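Local coordinates for 3,6-diketocamphane 1,6-monooxygenase (Pseudomonas putida, PDB 4UWM), which uses reduced FMN and molecular oxygen to convert a camphor-derived diketone into a lactone during growth on (-)-camphor, at residues Ala47-Glu52 with Glu282-Pro287. Sequence-based numbering, arbitrary orientation.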
ATOM      1  N   ALA A  47       3.458   2.220  13.655  1.00 14.50           N
ATOM      2  CA  ALA A  47       4.188   0.946  13.545  1.00 16.53           C
ATOM      3  C   ALA A  47       4.430   0.261  14.890  1.00 17.92           C
ATOM      4  O   ALA A  47       4.766  -0.923  14.917  1.00 17.22           O
ATOM      5  CB  ALA A  47       5.521   1.166  12.822  1.00 16.74           C
ATOM      6  N   SER A  48       4.253   0.983  16.004  1.00 18.42           N
ATOM      7  CA  SER A  48       4.617   0.409  17.332  1.00 15.95           C
ATOM      8  C   SER A  48       3.480   0.237  18.343  1.00 19.18           C
ATOM      9  O   SER A  48       3.725  -0.271  19.447  1.00 18.49           O
ATOM     10  CB  SER A  48       5.729   1.260  17.980  1.00 17.23           C
ATOM     11  OG  SER A  48       5.235   2.565  18.237  1.00 19.09           O
ATOM     12  N   GLN A  49       2.257   0.632  17.976  1.00 16.12           N
ATOM     13  CA  GLN A  49       1.111   0.688  18.923  1.00 17.68           C
ATOM     14  C   GLN A  49       0.163  -0.501  18.821  1.00 20.80           C
ATOM     15  O   GLN A  49       0.069  -1.124  17.775  1.00 26.33           O
ATOM     16  CB  GLN A  49       0.323   1.978  18.722  1.00 18.68           C
ATOM     17  CG  GLN A  49       1.090   3.243  19.136  1.00 18.65           C
ATOM     18  CD  GLN A  49       1.305   3.307  20.636  1.00 24.56           C
ATOM     19  OE1 GLN A  49       2.409   3.094  21.119  1.00 26.15           O
ATOM     20  NE2 GLN A  49       0.231   3.572  21.381  1.00 22.01           N
ATOM     21  N   ILE A  50      -0.587  -0.770  19.888  1.00 20.52           N
ATOM     22  CA  ILE A  50      -1.525  -1.909  19.906  1.00 19.70           C
ATOM     23  C   ILE A  50      -2.925  -1.547  19.444  1.00 18.62           C
ATOM     24  O   ILE A  50      -3.451  -2.184  18.537  1.00 19.80           O
ATOM     25  CB  ILE A  50      -1.606  -2.585  21.309  1.00 22.52           C
ATOM     26  CG1 ILE A  50      -0.233  -3.103  21.744  1.00 24.48           C
ATOM     27  CG2 ILE A  50      -2.655  -3.713  21.326  1.00 19.47           C
ATOM     28  CD1 ILE A  50       0.280  -4.279  20.952  1.00 25.99           C
ATOM     29  N   TRP A  51      -3.542  -0.565  20.099  1.00 16.08           N
ATOM     30  CA  TRP A  51      -4.871  -0.114  19.727  1.00 19.96           C
ATOM     31  C   TRP A  51      -4.860   0.546  18.349  1.00 18.33           C
ATOM     32  O   TRP A  51      -5.769   0.312  17.542  1.00 16.63           O
ATOM     33  CB  TRP A  51      -5.441   0.877  20.751  1.00 19.16           C
ATOM     34  CG  TRP A  51      -5.878   0.310  22.086  1.00 19.81           C
ATOM     35  CD1 TRP A  51      -5.086   0.041  23.158  1.00 20.69           C
ATOM     36  CD2 TRP A  51      -7.232   0.009  22.497  1.00 19.22           C
ATOM     37  NE1 TRP A  51      -5.856  -0.413  24.217  1.00 19.66           N
ATOM     38  CE2 TRP A  51      -7.172  -0.444  23.835  1.00 24.24           C
ATOM     39  CE3 TRP A  51      -8.476   0.091  21.872  1.00 18.51           C
ATOM     40  CZ2 TRP A  51      -8.315  -0.837  24.551  1.00 19.58           C
ATOM     41  CZ3 TRP A  51      -9.629  -0.305  22.590  1.00 20.72           C
ATOM     42  CH2 TRP A  51      -9.528  -0.767  23.907  1.00 20.26           C
ATOM     43  N   GLU A  52      -3.831   1.362  18.088  1.00 15.56           N
ATOM     44  CA  GLU A  52      -3.734   2.077  16.823  1.00 18.97           C
ATOM     45  C   GLU A  52      -2.855   1.212  15.922  1.00 16.34           C
ATOM     46  O   GLU A  52      -1.644   1.377  15.869  1.00 15.42           O
ATOM     47  CB  GLU A  52      -3.139   3.474  17.034  1.00 16.03           C
ATOM     48  CG  GLU A  52      -3.821   4.286  18.147  1.00 19.45           C
ATOM     49  CD  GLU A  52      -3.219   4.105  19.539  1.00 23.13           C
ATOM     50  OE1 GLU A  52      -2.488   3.129  19.782  1.00 20.01           O
ATOM     51  OE2 GLU A  52      -3.516   4.951  20.429  1.00 20.20           O
ATOM     52  N   GLU A 282     -12.105   3.966  29.282  1.00 35.76           N
ATOM     53  CA  GLU A 282     -11.833   3.422  30.622  1.00 32.54           C
ATOM     54  C   GLU A 282     -10.548   2.620  30.695  1.00 30.98           C
ATOM     55  O   GLU A 282      -9.774   2.766  31.644  1.00 30.52           O
ATOM     56  CB  GLU A 282     -12.982   2.514  31.057  1.00 45.01           C
ATOM     57  CG  GLU A 282     -13.129   2.346  32.552  1.00 52.42           C
ATOM     58  CD  GLU A 282     -13.946   3.464  33.148  1.00 68.86           C
ATOM     59  OE1 GLU A 282     -13.366   4.537  33.408  1.00 69.84           O
ATOM     60  OE2 GLU A 282     -15.168   3.274  33.321  1.00 71.07           O
ATOM     61  N   ARG A 283     -10.319   1.752  29.709  1.00 27.52           N
ATOM     62  CA  ARG A 283      -9.170   0.859  29.770  1.00 25.80           C
ATOM     63  C   ARG A 283      -7.870   1.497  29.310  1.00 26.72           C
ATOM     64  O   ARG A 283      -6.795   1.163  29.822  1.00 30.32           O
ATOM     65  CB  ARG A 283      -9.417  -0.419  28.969  1.00 29.11           C
ATOM     66  CG  ARG A 283      -8.256  -1.391  29.063  1.00 34.07           C
ATOM     67  CD  ARG A 283      -8.473  -2.659  28.259  1.00 37.44           C
ATOM     68  NE  ARG A 283      -7.226  -3.410  28.142  1.00 39.71           N
ATOM     69  CZ  ARG A 283      -7.070  -4.506  27.408  1.00 36.07           C
ATOM     70  NH1 ARG A 283      -8.094  -5.007  26.715  1.00 37.59           N
ATOM     71  NH2 ARG A 283      -5.890  -5.107  27.384  1.00 34.19           N
ATOM     72  N   TYR A 284      -7.968   2.396  28.335  1.00 26.69           N
ATOM     73  CA  TYR A 284      -6.790   2.827  27.581  1.00 26.64           C
ATOM     74  C   TYR A 284      -6.564   4.332  27.660  1.00 23.54           C
ATOM     75  O   TYR A 284      -5.531   4.773  28.152  1.00 30.01           O
ATOM     76  CB  TYR A 284      -6.907   2.364  26.096  1.00 22.92           C
ATOM     77  CG  TYR A 284      -5.763   2.821  25.197  1.00 22.64           C
ATOM     78  CD1 TYR A 284      -4.438   2.567  25.537  1.00 24.88           C
ATOM     79  CD2 TYR A 284      -6.018   3.470  23.986  1.00 22.88           C
ATOM     80  CE1 TYR A 284      -3.395   2.970  24.717  1.00 25.94           C
ATOM     81  CE2 TYR A 284      -4.978   3.890  23.164  1.00 20.66           C
ATOM     82  CZ  TYR A 284      -3.673   3.629  23.535  1.00 25.26           C
ATOM     83  OH  TYR A 284      -2.628   4.024  22.730  1.00 28.27           O
ATOM     84  N   LEU A 285      -7.524   5.112  27.174  1.00 24.05           N
ATOM     85  CA  LEU A 285      -7.302   6.548  26.986  1.00 24.56           C
ATOM     86  C   LEU A 285      -7.252   7.383  28.266  1.00 27.83           C
ATOM     87  O   LEU A 285      -6.374   8.244  28.407  1.00 29.97           O
ATOM     88  CB  LEU A 285      -8.336   7.148  26.017  1.00 22.75           C
ATOM     89  CG  LEU A 285      -8.253   6.672  24.561  1.00 23.47           C
ATOM     90  CD1 LEU A 285      -9.432   7.194  23.764  1.00 23.97           C
ATOM     91  CD2 LEU A 285      -6.929   7.085  23.925  1.00 27.05           C
ATOM     92  N   ILE A 286      -8.212   7.164  29.167  1.00 30.01           N
ATOM     93  CA  ILE A 286      -8.298   7.986  30.378  1.00 31.46           C
ATOM     94  C   ILE A 286      -7.020   7.888  31.206  1.00 30.83           C
ATOM     95  O   ILE A 286      -6.452   8.929  31.533  1.00 36.17           O
ATOM     96  CB  ILE A 286      -9.600   7.755  31.189  1.00 30.17           C
ATOM     97  CG1 ILE A 286     -10.768   8.453  30.491  1.00 27.85           C
ATOM     98  CG2 ILE A 286      -9.472   8.284  32.612  1.00 33.25           C
ATOM     99  CD1 ILE A 286     -12.140   7.899  30.833  1.00 29.99           C
ATOM    100  N   PRO A 287      -6.523   6.660  31.498  1.00 32.45           N
ATOM    101  CA  PRO A 287      -5.285   6.603  32.283  1.00 28.35           C
ATOM    102  C   PRO A 287      -4.117   7.369  31.646  1.00 39.35           C
ATOM    103  O   PRO A 287      -3.312   7.957  32.367  1.00 32.72           O
ATOM    104  CB  PRO A 287      -4.976   5.106  32.339  1.00 32.89           C
ATOM    105  CG  PRO A 287      -6.302   4.451  32.243  1.00 33.60           C
ATOM    106  CD  PRO A 287      -7.075   5.307  31.273  1.00 30.76           C
TER
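Tyr284 lays its ring on the pyrrole part of the Trp51 indole in an offset stack, centroids 3.9 Å apart and planes only 13° from parallel. Trp51 CD1 sits over the middle of the tyrosine ring, and Trp51 NE1 comes within 3.4 Å of Tyr284 CG. With CG anti to the backbone N (chi1 177°), Tyr284 reaches out from its helix, runs antiparallel alongside the indole and brings its hydroxyl to Glu52. Tyr284 OH donates to the syn lone pair of Glu52 OE2 over a short 2.6 Å, the carboxylate turned 68° from the ring. Glu52 OE1 accepts a hydrogen bond from Gln49 NE2 (3.2 Å), arriving from above the carboxylate plane. A phenylalanine in place of Tyr284 could keep the stack but would probably leave Glu52 without its hydroxyl donor, and its carboxylate freer to turn beside His10, an FMN-binding residue. The Glu52 side chain lies about 7 Å from the bound FMN. The Arg283 side is looser: Arg283 CD merely approaches Trp51 CZ2 at the indole edge (4.1 Å), while its guanidinium hydrogen-bonds Tyr279 of its own helix and forms a salt bridge to Glu181 of the second subunit. Gln182 of that subunit accepts a hydrogen bond from Trp51 NE1, tying the stack to the dimer interface. Within the luciferase-family TIM barrel, the contact joins helix 276-291 to the loop between strand 40-43 and helix 57-65.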